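Fe-regulated protein B (Neisseria meningitidis, PDB 4AIP) probably carries iron across the outer membrane of the meningococcus as a TonB-dependent transporter, a beta-barrel closed from within by a plug domain. Local coordinates at residues B[107-111]-B[149-153]; B[553-559]-B[584-590]; B[606-612]-B[630-635]. All blocks are in the same frame, centred on the assembly; numbering follows the deposited sequence.

Overall arrangement
Contact 1 comes first along the chain: within the plug, 107-111 and 149-153 meet across a loop of 37 residues. The chain then builds the barrel wall, where contact 2 pairs 553-559 with 584-590, closing 24 residues, and contact 3 sets 606-612 beside 630-635, closing 17. The three follow in series, none nested in or crossing another. Strands 575-597 and 600-615 are neighbours, so contacts 2 and 3 form one continuous patch of wall, their centres about 10 Å apart. Contact 1 lies against its inner side: Lys151 forms a salt bridge with Glu590, Arg110 O a probable hydrogen bond with Asn586, and Gly111 O another with Ala630 N of contact 3, tying plug to barrel.

Contact 1 (B[107-111]-B[149-153]); sequences LTLRG and VQKGA
Strands 107-109 and 149-151 pass each other at 9.9 Å between their axes, their directions 59° apart, and no hydrogen bond joins them: Leu109, Arg110 and Lys151 bridge the distance between two small sheets of the plug domain, the globular plug that fills the barrel of a TonB-dependent transporter. One strand is the middle of the three-stranded sheet 95-97, 107-109, 112-113; the other belongs to a mixed four-stranded sheet.

Leu109 makes the apolar part. Its CG points directly away from the backbone N (chi1 -177°), the branched end reaches across, and Leu109 CD2 rests 3.8 Å from CG2 of Val149. The same methyl, Leu109 CD2, lies 3.9 Å from CG of Lys151, whose chain crosses that of Leu109 at about a right angle. A leucine suits this place because the one methyl CD2 can meet both a beta-branched neighbour and the aliphatic part of a lysine, with CD1 slightly farther off; Ile95 adds to the same apolar cluster.

Arg110, just beyond the strand, turns its flat group to the other segment. The chain runs extended from CG to NE, long enough to bring the guanidinium over the base of Lys151. The two like charges are kept apart, NH2 of Arg110 being 5.6 Å from NZ of Lys151, and each has an acid of the barrel wall: Arg110 NH1 forms a salt bridge to Glu538, Lys151 NZ to Glu590. Such pairing would probably offset the cost of placing two cations together in a buried region. Phe555 makes a cation-pi contact with the same guanidinium. On the lysine side the touch is aliphatic: CB of Lys151 sits over the centre of one guanidinium face, 3.4 Å from Arg110 CZ.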
ATOM      1  N   LEU B 107       3.408  29.340  -5.526  1.00  8.91           N
ATOM      2  CA  LEU B 107       4.101  30.141  -4.559  1.00 10.45           C
ATOM      3  C   LEU B 107       4.632  31.418  -5.270  1.00 10.66           C
ATOM      4  O   LEU B 107       4.976  31.413  -6.485  1.00 11.63           O
ATOM      5  CB  LEU B 107       5.246  29.316  -3.964  1.00 11.95           C
ATOM      6  CG  LEU B 107       6.147  30.035  -2.937  1.00 15.63           C
ATOM      7  CD1 LEU B 107       6.724  29.077  -1.921  1.00  7.69           C
ATOM      8  CD2 LEU B 107       7.305  30.949  -3.553  1.00  9.64           C
ATOM      9  N   THR B 108       4.649  32.520  -4.536  1.00  9.16           N
ATOM     10  CA  THR B 108       5.258  33.760  -5.017  1.00  8.33           C
ATOM     11  C   THR B 108       6.138  34.267  -3.919  1.00  7.32           C
ATOM     12  O   THR B 108       5.812  34.113  -2.743  1.00  8.05           O
ATOM     13  CB  THR B 108       4.258  34.845  -5.388  1.00  8.02           C
ATOM     14  OG1 THR B 108       3.494  35.141  -4.224  1.00 10.45           O
ATOM     15  CG2 THR B 108       3.364  34.347  -6.460  1.00  5.86           C
ATOM     16  N   LEU B 109       7.266  34.849  -4.340  1.00  6.63           N
ATOM     17  CA  LEU B 109       8.190  35.565  -3.469  1.00  7.23           C
ATOM     18  C   LEU B 109       8.380  36.969  -4.107  1.00  8.21           C
ATOM     19  O   LEU B 109       8.695  37.114  -5.326  1.00  7.55           O
ATOM     20  CB  LEU B 109       9.506  34.805  -3.353  1.00  6.54           C
ATOM     21  CG  LEU B 109      10.546  35.423  -2.404  1.00  8.67           C
ATOM     22  CD1 LEU B 109      10.041  35.574  -0.993  1.00 13.56           C
ATOM     23  CD2 LEU B 109      11.836  34.565  -2.364  1.00  8.00           C
ATOM     24  N   ARG B 110       8.137  38.002  -3.290  1.00  8.44           N
ATOM     25  CA  ARG B 110       8.068  39.434  -3.716  1.00  7.39           C
ATOM     26  C   ARG B 110       7.272  39.441  -4.973  1.00  7.63           C
ATOM     27  O   ARG B 110       7.721  39.994  -5.982  1.00  8.92           O
ATOM     28  CB  ARG B 110       9.460  39.996  -3.993  1.00  5.12           C
ATOM     29  CG  ARG B 110      10.416  39.990  -2.842  1.00  5.57           C
ATOM     30  CD  ARG B 110      11.749  40.607  -3.218  1.00  7.08           C
ATOM     31  NE  ARG B 110      12.548  40.954  -2.019  1.00  6.25           N
ATOM     32  CZ  ARG B 110      13.864  41.167  -2.035  1.00  8.06           C
ATOM     33  NH1 ARG B 110      14.557  41.103  -3.200  1.00 11.43           N
ATOM     34  NH2 ARG B 110      14.485  41.446  -0.904  1.00  8.09           N
ATOM     35  N   GLY B 111       6.174  38.706  -4.999  1.00  7.76           N
ATOM     36  CA  GLY B 111       5.283  38.767  -6.175  1.00  8.65           C
ATOM     37  C   GLY B 111       5.690  37.925  -7.389  1.00 10.09           C
ATOM     38  O   GLY B 111       4.930  37.830  -8.395  1.00  9.21           O
ATOM     39  N   VAL B 149      15.409  31.381   3.195  1.00 17.45           N
ATOM     40  CA  VAL B 149      14.909  32.098   1.993  1.00 18.60           C
ATOM     41  C   VAL B 149      15.995  33.066   1.515  1.00 20.52           C
ATOM     42  O   VAL B 149      16.784  33.597   2.302  1.00 21.77           O
ATOM     43  CB  VAL B 149      13.525  32.797   2.263  1.00 18.18           C
ATOM     44  CG1 VAL B 149      13.714  33.941   3.177  1.00 14.20           C
ATOM     45  CG2 VAL B 149      12.832  33.242   1.006  1.00 12.89           C
ATOM     46  N   GLN B 150      16.081  33.212   0.212  1.00 20.60           N
ATOM     47  CA  GLN B 150      16.990  34.170  -0.386  1.00 21.25           C
ATOM     48  C   GLN B 150      16.203  34.806  -1.510  1.00 19.65           C
ATOM     49  O   GLN B 150      15.589  34.089  -2.350  1.00 17.20           O
ATOM     50  CB  GLN B 150      18.349  33.526  -0.814  1.00 22.52           C
ATOM     51  CG  GLN B 150      18.520  33.058  -2.278  1.00 29.89           C
ATOM     52  CD  GLN B 150      18.716  34.181  -3.377  1.00 41.38           C
ATOM     53  OE1 GLN B 150      18.815  35.397  -3.125  1.00 26.50           O
ATOM     54  NE2 GLN B 150      18.751  33.724  -4.621  1.00 35.84           N
ATOM     55  N   LYS B 151      16.200  36.139  -1.517  1.00 20.53           N
ATOM     56  CA  LYS B 151      15.218  36.893  -2.308  1.00 18.81           C
ATOM     57  C   LYS B 151      15.923  37.675  -3.366  1.00 20.85           C
ATOM     58  O   LYS B 151      17.004  38.217  -3.116  1.00 21.02           O
ATOM     59  CB  LYS B 151      14.429  37.832  -1.410  1.00 16.62           C
ATOM     60  CG  LYS B 151      13.805  37.146  -0.215  1.00 11.42           C
ATOM     61  CD  LYS B 151      12.906  38.123   0.595  1.00  7.28           C
ATOM     62  CE  LYS B 151      12.996  37.744   2.063  1.00  9.76           C
ATOM     63  NZ  LYS B 151      11.928  38.294   2.918  1.00  9.04           N
ATOM     64  N   GLY B 152      15.329  37.727  -4.560  1.00 20.76           N
ATOM     65  CA  GLY B 152      15.957  38.463  -5.692  1.00 19.48           C
ATOM     66  C   GLY B 152      17.207  37.726  -6.218  1.00 18.98           C
ATOM     67  O   GLY B 152      17.421  36.508  -5.935  1.00 18.38           O
ATOM     68  N   ALA B 153      18.034  38.457  -6.974  1.00 18.88           N
ATOM     69  CA  ALA B 153      19.229  37.912  -7.613  1.00 16.56           C
ATOM     70  C   ALA B 153      20.272  37.636  -6.538  1.00 15.87           C
ATOM     71  O   ALA B 153      20.525  38.487  -5.665  1.00 16.84           O
ATOM     72  CB  ALA B 153      19.753  38.862  -8.664  1.00 14.96           C
TER

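Contact 2 (B[553-559]-B[584-590])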
ATOM      1  N   SER B 553      14.307  46.160   4.095  1.00  7.65           N
ATOM      2  CA  SER B 553      14.890  45.931   2.818  1.00  9.41           C
ATOM      3  C   SER B 553      14.071  46.754   1.810  1.00 10.23           C
ATOM      4  O   SER B 553      12.826  46.790   1.865  1.00 10.04           O
ATOM      5  CB  SER B 553      14.831  44.438   2.426  1.00  9.69           C
ATOM      6  OG  SER B 553      16.027  43.709   2.796  1.00 14.84           O
ATOM      7  N   TYR B 554      14.791  47.468   0.940  1.00 10.07           N
ATOM      8  CA  TYR B 554      14.228  47.958  -0.316  1.00  9.39           C
ATOM      9  C   TYR B 554      15.024  47.358  -1.466  1.00  9.15           C
ATOM     10  O   TYR B 554      16.247  47.145  -1.354  1.00  9.75           O
ATOM     11  CB  TYR B 554      14.205  49.487  -0.372  1.00  9.50           C
ATOM     12  CG  TYR B 554      13.054  49.990  -1.247  1.00  9.64           C
ATOM     13  CD1 TYR B 554      13.139  49.898  -2.639  1.00  6.80           C
ATOM     14  CD2 TYR B 554      11.853  50.459  -0.692  1.00  6.60           C
ATOM     15  CE1 TYR B 554      12.115  50.300  -3.452  1.00  7.06           C
ATOM     16  CE2 TYR B 554      10.810  50.848  -1.508  1.00  5.86           C
ATOM     17  CZ  TYR B 554      10.933  50.755  -2.882  1.00  8.85           C
ATOM     18  OH  TYR B 554       9.909  51.137  -3.728  1.00 15.65           O
ATOM     19  N   PHE B 555      14.328  47.038  -2.550  1.00  8.41           N
ATOM     20  CA  PHE B 555      14.955  46.345  -3.689  1.00  8.12           C
ATOM     21  C   PHE B 555      14.404  46.889  -4.947  1.00  8.32           C
ATOM     22  O   PHE B 555      13.241  47.337  -4.985  1.00  8.12           O
ATOM     23  CB  PHE B 555      14.721  44.787  -3.652  1.00  8.44           C
ATOM     24  CG  PHE B 555      13.243  44.373  -3.823  1.00  7.17           C
ATOM     25  CD1 PHE B 555      12.712  44.209  -5.085  1.00  9.86           C
ATOM     26  CD2 PHE B 555      12.414  44.190  -2.735  1.00  4.14           C
ATOM     27  CE1 PHE B 555      11.400  43.865  -5.268  1.00  4.88           C
ATOM     28  CE2 PHE B 555      11.087  43.859  -2.921  1.00  4.44           C
ATOM     29  CZ  PHE B 555      10.591  43.689  -4.191  1.00  4.34           C
ATOM     30  N   TRP B 556      15.265  46.856  -5.978  1.00 10.35           N
ATOM     31  CA  TRP B 556      14.919  47.137  -7.379  1.00  9.69           C
ATOM     32  C   TRP B 556      15.424  46.023  -8.266  1.00  9.99           C
ATOM     33  O   TRP B 556      16.609  45.623  -8.149  1.00 10.51           O
ATOM     34  CB  TRP B 556      15.559  48.450  -7.852  1.00 10.55           C
ATOM     35  CG  TRP B 556      15.204  49.681  -7.025  1.00 11.91           C
ATOM     36  CD1 TRP B 556      14.256  50.634  -7.331  1.00  7.02           C
ATOM     37  CD2 TRP B 556      15.810  50.083  -5.765  1.00  9.16           C
ATOM     38  NE1 TRP B 556      14.227  51.585  -6.314  1.00  9.62           N
ATOM     39  CE2 TRP B 556      15.178  51.294  -5.366  1.00  9.43           C
ATOM     40  CE3 TRP B 556      16.864  49.558  -4.966  1.00 10.18           C
ATOM     41  CZ2 TRP B 556      15.536  51.998  -4.198  1.00  9.88           C
ATOM     42  CZ3 TRP B 556      17.231  50.247  -3.777  1.00 13.31           C
ATOM     43  CH2 TRP B 556      16.541  51.476  -3.408  1.00 12.58           C
ATOM     44  N   GLN B 557      14.537  45.528  -9.136  1.00  9.94           N
ATOM     45  CA  GLN B 557      14.865  44.428 -10.039  1.00 10.80           C
ATOM     46  C   GLN B 557      14.531  44.796 -11.500  1.00 11.99           C
ATOM     47  O   GLN B 557      13.411  45.261 -11.798  1.00 12.58           O
ATOM     48  CB  GLN B 557      14.090  43.172  -9.630  1.00  9.68           C
ATOM     49  CG  GLN B 557      14.273  41.959 -10.574  1.00 11.80           C
ATOM     50  CD  GLN B 557      15.472  41.064 -10.180  1.00 18.45           C
ATOM     51  OE1 GLN B 557      16.636  41.507 -10.150  1.00 20.03           O
ATOM     52  NE2 GLN B 557      15.185  39.826  -9.825  1.00 20.52           N
ATOM     53  N   THR B 558      15.482  44.570 -12.405  1.00 13.22           N
ATOM     54  CA  THR B 558      15.167  44.566 -13.836  1.00 14.24           C
ATOM     55  C   THR B 558      15.612  43.241 -14.399  1.00 15.20           C
ATOM     56  O   THR B 558      16.704  42.774 -14.084  1.00 17.29           O
ATOM     57  CB  THR B 558      15.904  45.752 -14.613  1.00 16.07           C
ATOM     58  OG1 THR B 558      15.448  47.005 -14.105  1.00 15.45           O
ATOM     59  CG2 THR B 558      15.625  45.750 -16.123  1.00 13.30           C
ATOM     60  N   ILE B 559      14.792  42.637 -15.261  1.00 14.78           N
ATOM     61  CA  ILE B 559      15.177  41.392 -15.889  1.00 12.90           C
ATOM     62  C   ILE B 559      14.899  41.488 -17.362  1.00 14.76           C
ATOM     63  O   ILE B 559      13.738  41.680 -17.770  1.00 15.57           O
ATOM     64  CB  ILE B 559      14.425  40.178 -15.342  1.00 12.84           C
ATOM     65  CG1 ILE B 559      14.471  40.123 -13.814  1.00 11.33           C
ATOM     66  CG2 ILE B 559      15.021  38.855 -15.934  1.00 10.34           C
ATOM     67  CD1 ILE B 559      13.843  38.852 -13.262  1.00  8.82           C
ATOM     68  N   ILE B 584      11.235  42.643 -17.379  1.00 18.20           N
ATOM     69  CA  ILE B 584      10.511  42.574 -16.162  1.00 16.42           C
ATOM     70  C   ILE B 584      11.030  43.629 -15.203  1.00 16.69           C
ATOM     71  O   ILE B 584      12.260  43.890 -15.157  1.00 15.31           O
ATOM     72  CB  ILE B 584      10.537  41.159 -15.519  1.00 17.21           C
ATOM     73  CG1 ILE B 584       9.942  40.096 -16.474  1.00 18.70           C
ATOM     74  CG2 ILE B 584       9.729  41.127 -14.168  1.00 14.91           C
ATOM     75  CD1 ILE B 584      10.479  38.703 -16.267  1.00 16.83           C
ATOM     76  N   LYS B 585      10.074  44.243 -14.478  1.00 13.20           N
ATOM     77  CA  LYS B 585      10.415  45.092 -13.389  1.00 15.50           C
ATOM     78  C   LYS B 585       9.858  44.617 -12.097  1.00 13.85           C
ATOM     79  O   LYS B 585       8.778  44.108 -12.043  1.00 14.32           O
ATOM     80  CB  LYS B 585       9.995  46.539 -13.635  1.00 18.00           C
ATOM     81  CG  LYS B 585      11.225  47.436 -13.781  1.00 23.13           C
ATOM     82  CD  LYS B 585      11.453  47.916 -15.202  1.00 25.99           C
ATOM     83  CE  LYS B 585      12.954  48.206 -15.430  1.00 28.48           C
ATOM     84  NZ  LYS B 585      13.562  49.312 -14.613  1.00 26.79           N
ATOM     85  N   ASN B 586      10.628  44.736 -11.046  1.00 13.12           N
ATOM     86  CA  ASN B 586      10.069  44.538  -9.778  1.00 15.13           C
ATOM     87  C   ASN B 586      10.676  45.533  -8.817  1.00 16.38           C
ATOM     88  O   ASN B 586      11.828  45.935  -9.007  1.00 18.45           O
ATOM     89  CB  ASN B 586      10.278  43.099  -9.315  1.00 15.32           C
ATOM     90  CG  ASN B 586       9.326  42.709  -8.200  1.00 17.67           C
ATOM     91  OD1 ASN B 586       8.349  43.428  -7.901  1.00 21.94           O
ATOM     92  ND2 ASN B 586       9.618  41.591  -7.548  1.00 20.65           N
ATOM     93  N   HIS B 587       9.925  45.929  -7.792  1.00 15.63           N
ATOM     94  CA  HIS B 587      10.511  46.751  -6.701  1.00 16.00           C
ATOM     95  C   HIS B 587       9.601  46.756  -5.527  1.00 12.99           C
ATOM     96  O   HIS B 587       8.440  46.545  -5.703  1.00 11.98           O
ATOM     97  CB  HIS B 587      10.769  48.211  -7.115  1.00 15.78           C
ATOM     98  CG  HIS B 587       9.516  49.005  -7.320  1.00 18.60           C
ATOM     99  ND1 HIS B 587       8.946  49.193  -8.565  1.00 20.83           N
ATOM    100  CD2 HIS B 587       8.735  49.680  -6.442  1.00 20.76           C
ATOM    101  CE1 HIS B 587       7.876  49.948  -8.449  1.00 18.62           C
ATOM    102  NE2 HIS B 587       7.718  50.249  -7.170  1.00 22.69           N
ATOM    103  N   GLY B 588      10.125  47.030  -4.338  1.00 13.52           N
ATOM    104  CA  GLY B 588       9.282  47.137  -3.150  1.00 12.70           C
ATOM    105  C   GLY B 588      10.090  47.111  -1.879  1.00 12.76           C
ATOM    106  O   GLY B 588      11.258  47.444  -1.873  1.00 14.48           O
ATOM    107  N   TYR B 589       9.468  46.672  -0.809  1.00 11.87           N
ATOM    108  CA  TYR B 589      10.058  46.766   0.461  1.00 12.93           C
ATOM    109  C   TYR B 589       9.486  45.663   1.314  1.00 13.39           C
ATOM    110  O   TYR B 589       8.479  45.040   0.937  1.00 13.37           O
ATOM    111  CB  TYR B 589       9.783  48.173   1.065  1.00 15.05           C
ATOM    112  CG  TYR B 589       8.317  48.496   1.248  1.00 14.40           C
ATOM    113  CD1 TYR B 589       7.524  48.862   0.135  1.00 18.21           C
ATOM    114  CD2 TYR B 589       7.710  48.392   2.494  1.00 15.17           C
ATOM    115  CE1 TYR B 589       6.168  49.178   0.262  1.00 19.30           C
ATOM    116  CE2 TYR B 589       6.307  48.713   2.654  1.00 22.13           C
ATOM    117  CZ  TYR B 589       5.555  49.097   1.536  1.00 20.79           C
ATOM    118  OH  TYR B 589       4.212  49.406   1.652  1.00 18.12           O
ATOM    119  N   GLU B 590      10.191  45.422   2.427  1.00 13.79           N
ATOM    120  CA  GLU B 590       9.805  44.598   3.571  1.00 15.46           C
ATOM    121  C   GLU B 590      10.332  45.247   4.894  1.00 16.67           C
ATOM    122  O   GLU B 590      11.509  45.683   4.974  1.00 16.13           O
ATOM    123  CB  GLU B 590      10.414  43.212   3.468  1.00 14.82           C
ATOM    124  CG  GLU B 590      10.000  42.227   4.584  1.00 20.01           C
ATOM    125  CD  GLU B 590      10.103  40.711   4.137  1.00 30.27           C
ATOM    126  OE1 GLU B 590      10.296  40.448   2.895  1.00 30.89           O
ATOM    127  OE2 GLU B 590      10.004  39.815   5.032  1.00 22.64           O
TER
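Tyr554 lays its ring over the backbone of the neighbouring strand, with O of Gly588 3.0 Å above the ring plane and over its centre. The ring reaches that carbonyl because CG stands roughly opposite the backbone N (chi1 -151°), and beyond it Tyr554 OH comes 3.3 Å from CD2 of His587, the two side chains lying side by side. On the same side of the sheet CD2 of Tyr554 meets CB of Tyr589 at 3.5 Å.

Phe555 does the like on the other face of the sheet, the one turned to the plug. Its CG lies between the backbone N and the carbonyl carbon (chi1 65°), which swings the ring across the strand boundary until N of Gly588 stands 3.4 Å above the Phe555 ring, offset toward its rim. Glycine suits the spot: it has no side chain to compete with the ring, and its CA makes an off-centre CH-pi contact. Asn586 meets the ring edge with its CG.

Between the two sets of side chains the strands form a regular antiparallel pair of the transmembrane barrel, with two backbone hydrogen bonds at each of Ser553-Glu590, Phe555-Gly588, Gln557-Asn586 and Ile559-Ile584. Farther along the Tyr554 face, Lys585 bends at chi2 and chi4 and gives a weak hydrogen bond from NZ to OG1 of Thr558, 3.0 Å away.

Polar groups on the Phe555 face meet the plug: Asn586 ND2 is hydrogen-bonded to Arg110 O and Gln557 NE2 to Thr163 O, while Glu590 forms a salt bridge with Arg68. This chemistry is consistent with the wall helping to hold the plug through charges and amides.

Contact 3 (B[606-612]-B[630-635])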
ATOM      1  N   VAL B 606       5.684  43.401   7.332  1.00  9.72           N
ATOM      2  CA  VAL B 606       4.865  43.957   6.235  1.00  9.65           C
ATOM      3  C   VAL B 606       5.729  43.923   4.967  1.00 10.65           C
ATOM      4  O   VAL B 606       6.971  44.034   5.022  1.00  8.94           O
ATOM      5  CB  VAL B 606       4.390  45.463   6.564  1.00 11.54           C
ATOM      6  CG1 VAL B 606       5.616  46.357   6.693  1.00 10.69           C
ATOM      7  CG2 VAL B 606       3.411  46.092   5.510  1.00  6.50           C
ATOM      8  N   SER B 607       5.073  43.757   3.827  1.00 10.60           N
ATOM      9  CA  SER B 607       5.757  43.558   2.600  1.00 11.83           C
ATOM     10  C   SER B 607       4.853  43.975   1.523  1.00 12.41           C
ATOM     11  O   SER B 607       3.649  43.707   1.592  1.00 13.72           O
ATOM     12  CB  SER B 607       6.044  42.093   2.397  1.00 14.21           C
ATOM     13  OG  SER B 607       6.510  41.841   1.070  1.00 14.11           O
ATOM     14  N   HIS B 608       5.408  44.696   0.559  1.00 12.25           N
ATOM     15  CA  HIS B 608       4.688  44.981  -0.661  1.00 14.23           C
ATOM     16  C   HIS B 608       5.694  45.049  -1.761  1.00 15.32           C
ATOM     17  O   HIS B 608       6.783  45.629  -1.585  1.00 14.75           O
ATOM     18  CB  HIS B 608       3.951  46.305  -0.604  1.00 15.82           C
ATOM     19  CG  HIS B 608       3.157  46.595  -1.836  1.00 21.52           C
ATOM     20  ND1 HIS B 608       1.834  46.226  -1.968  1.00 25.45           N
ATOM     21  CD2 HIS B 608       3.508  47.193  -3.004  1.00 26.87           C
ATOM     22  CE1 HIS B 608       1.397  46.598  -3.160  1.00 33.43           C
ATOM     23  NE2 HIS B 608       2.392  47.189  -3.807  1.00 34.07           N
ATOM     24  N   SER B 609       5.306  44.492  -2.916  1.00 16.24           N
ATOM     25  CA  SER B 609       6.108  44.567  -4.113  1.00 15.40           C
ATOM     26  C   SER B 609       5.263  44.696  -5.358  1.00 13.82           C
ATOM     27  O   SER B 609       4.071  44.561  -5.285  1.00 13.08           O
ATOM     28  CB  SER B 609       6.990  43.350  -4.139  1.00 16.71           C
ATOM     29  OG  SER B 609       6.157  42.218  -4.086  1.00 23.38           O
ATOM     30  N   LYS B 610       5.876  44.984  -6.509  1.00 14.43           N
ATOM     31  CA  LYS B 610       5.114  45.277  -7.724  1.00 16.60           C
ATOM     32  C   LYS B 610       5.697  44.606  -9.005  1.00 16.43           C
ATOM     33  O   LYS B 610       6.383  45.256  -9.787  1.00 19.29           O
ATOM     34  CB  LYS B 610       5.000  46.800  -7.899  1.00 17.05           C
ATOM     35  CG  LYS B 610       4.091  47.270  -9.059  1.00 24.19           C
ATOM     36  CD  LYS B 610       4.459  48.743  -9.476  1.00 31.81           C
ATOM     37  CE  LYS B 610       3.313  49.460 -10.207  1.00 32.47           C
ATOM     38  NZ  LYS B 610       3.378  50.909  -9.964  1.00 34.67           N
ATOM     39  N   PRO B 611       5.457  43.304  -9.199  1.00 15.34           N
ATOM     40  CA  PRO B 611       6.007  42.674 -10.394  1.00 14.85           C
ATOM     41  C   PRO B 611       5.266  43.114 -11.624  1.00 14.94           C
ATOM     42  O   PRO B 611       4.011  43.031 -11.644  1.00 12.56           O
ATOM     43  CB  PRO B 611       5.746  41.145 -10.183  1.00 14.96           C
ATOM     44  CG  PRO B 611       4.771  41.055  -8.964  1.00 15.52           C
ATOM     45  CD  PRO B 611       4.951  42.322  -8.205  1.00 14.98           C
ATOM     46  N   ARG B 612       6.054  43.523 -12.629  1.00 14.36           N
ATOM     47  CA  ARG B 612       5.556  43.983 -13.922  1.00 17.14           C
ATOM     48  C   ARG B 612       6.281  43.411 -15.136  1.00 19.09           C
ATOM     49  O   ARG B 612       7.523  43.421 -15.212  1.00 18.77           O
ATOM     50  CB  ARG B 612       5.577  45.531 -13.985  1.00 17.57           C
ATOM     51  CG  ARG B 612       4.478  46.212 -13.138  1.00 14.99           C
ATOM     52  CD  ARG B 612       3.059  45.681 -13.526  1.00 18.39           C
ATOM     53  NE  ARG B 612       2.047  46.354 -12.705  1.00 23.28           N
ATOM     54  CZ  ARG B 612       1.625  45.925 -11.526  1.00 26.57           C
ATOM     55  NH1 ARG B 612       2.091  44.787 -11.006  1.00 32.57           N
ATOM     56  NH2 ARG B 612       0.750  46.642 -10.855  1.00 26.12           N
ATOM     57  N   ALA B 630       2.151  37.231  -9.283  1.00 20.13           N
ATOM     58  CA  ALA B 630       0.835  37.824  -9.070  1.00 20.56           C
ATOM     59  C   ALA B 630       1.060  39.140  -8.404  1.00 21.20           C
ATOM     60  O   ALA B 630       2.017  39.255  -7.646  1.00 22.31           O
ATOM     61  CB  ALA B 630      -0.024  36.943  -8.170  1.00 20.19           C
ATOM     62  N   GLN B 631       0.210  40.133  -8.697  1.00 21.64           N
ATOM     63  CA  GLN B 631       0.204  41.369  -7.920  1.00 20.93           C
ATOM     64  C   GLN B 631      -0.596  41.134  -6.665  1.00 21.62           C
ATOM     65  O   GLN B 631      -1.830  41.205  -6.667  1.00 22.51           O
ATOM     66  CB  GLN B 631      -0.334  42.597  -8.674  1.00 21.54           C
ATOM     67  CG  GLN B 631      -0.365  43.858  -7.768  1.00 15.80           C
ATOM     68  CD  GLN B 631       1.009  44.340  -7.376  1.00 15.95           C
ATOM     69  OE1 GLN B 631       1.741  44.913  -8.176  1.00 20.61           O
ATOM     70  NE2 GLN B 631       1.378  44.091  -6.150  1.00 14.01           N
ATOM     71  N   VAL B 632       0.149  40.877  -5.594  1.00 21.28           N
ATOM     72  CA  VAL B 632      -0.374  40.440  -4.310  1.00 20.05           C
ATOM     73  C   VAL B 632      -0.625  41.685  -3.507  1.00 18.99           C
ATOM     74  O   VAL B 632       0.137  42.637  -3.616  1.00 18.86           O
ATOM     75  CB  VAL B 632       0.703  39.582  -3.584  1.00 20.24           C
ATOM     76  CG1 VAL B 632       0.320  39.273  -2.065  1.00 19.31           C
ATOM     77  CG2 VAL B 632       0.990  38.293  -4.395  1.00 18.71           C
ATOM     78  N   GLY B 633      -1.632  41.673  -2.652  1.00 17.73           N
ATOM     79  CA  GLY B 633      -1.876  42.852  -1.848  1.00 16.88           C
ATOM     80  C   GLY B 633      -0.762  43.051  -0.850  1.00 16.46           C
ATOM     81  O   GLY B 633      -0.052  42.105  -0.473  1.00 17.19           O
ATOM     82  N   ARG B 634      -0.570  44.282  -0.428  1.00 16.25           N
ATOM     83  CA  ARG B 634       0.362  44.481   0.633  1.00 17.50           C
ATOM     84  C   ARG B 634       0.008  43.588   1.829  1.00 17.81           C
ATOM     85  O   ARG B 634      -1.164  43.505   2.236  1.00 17.86           O
ATOM     86  CB  ARG B 634       0.312  45.916   1.059  1.00 18.39           C
ATOM     87  CG  ARG B 634       1.138  46.060   2.288  1.00 23.28           C
ATOM     88  CD  ARG B 634       1.974  47.258   2.223  1.00 28.14           C
ATOM     89  NE  ARG B 634       1.474  48.241   3.169  1.00 36.00           N
ATOM     90  CZ  ARG B 634       0.497  49.092   2.904  1.00 39.20           C
ATOM     91  NH1 ARG B 634      -0.092  49.054   1.715  1.00 43.25           N
ATOM     92  NH2 ARG B 634       0.102  49.969   3.823  1.00 37.69           N
ATOM     93  N   THR B 635       1.008  42.941   2.419  1.00 17.80           N
ATOM     94  CA  THR B 635       0.749  41.876   3.345  1.00 14.77           C
ATOM     95  C   THR B 635       1.339  42.191   4.664  1.00 15.04           C
ATOM     96  O   THR B 635       2.531  42.452   4.778  1.00 16.53           O
ATOM     97  CB  THR B 635       1.329  40.564   2.791  1.00 15.94           C
ATOM     98  OG1 THR B 635       0.549  40.159   1.658  1.00 17.60           O
ATOM     99  CG2 THR B 635       1.321  39.441   3.807  1.00 13.07           C
TER
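Gln631 leaves its backbone fully extended at chi1 and then bends at chi2 (67°), a fold that lifts its amide to strand 600-615 of the barrel; Arg612 answers by bending at its own chi2 (-55°), which brings its guanidinium back to the same amide. The strand runs nearly antiparallel to the loop 630-635, which leads into the next barrel strand, 635-644.

The amide stands in for backbone pairing where the loop has not yet joined the sheet. Gln631 NE2 gives a nearly straight hydrogen bond to O of Ser609 (2.9 Å, 169° at the hydrogen), lying in both the amide plane and the carbonyl plane, and a second to O of Val632 in its own loop. Gln631 OE1 accepts a hydrogen bond from NH1 of Arg612 at 2.9 Å and, more weakly, one from NH2; guanidinium and amide planes are steeply inclined. Arg612 NH1 also bonds to O of Pro611, which helps hold the guanidinium in place, and CG of Lys610 lies over one face of the Arg612 guanidinium, toward its rim. Glutamine suits this site by offering donor and acceptor on one flat head. The His608 ring lies nearly parallel to the amide, His608 CE1 3.9 Å from Gln631 NE2.

At the other end, true strand pairing begins: Ser607 and Thr635 form an antiparallel hydrogen-bonded pair, Thr635 N to Ser607 O nearly straight at 2.9 Å and the return bond weak. Thr635 OG1 donates to Gly633 O two residues back.

Between these ends Arg634 crosses His608 at about a right angle, Arg634 CB at the edge of the imidazole, 3.4 Å from His608 ND1. The arginine's aliphatic part then passes CB of His608 and reaches Val606, whose CG2 lies at the guanidinium edge, 3.7 Å from Arg634 NE.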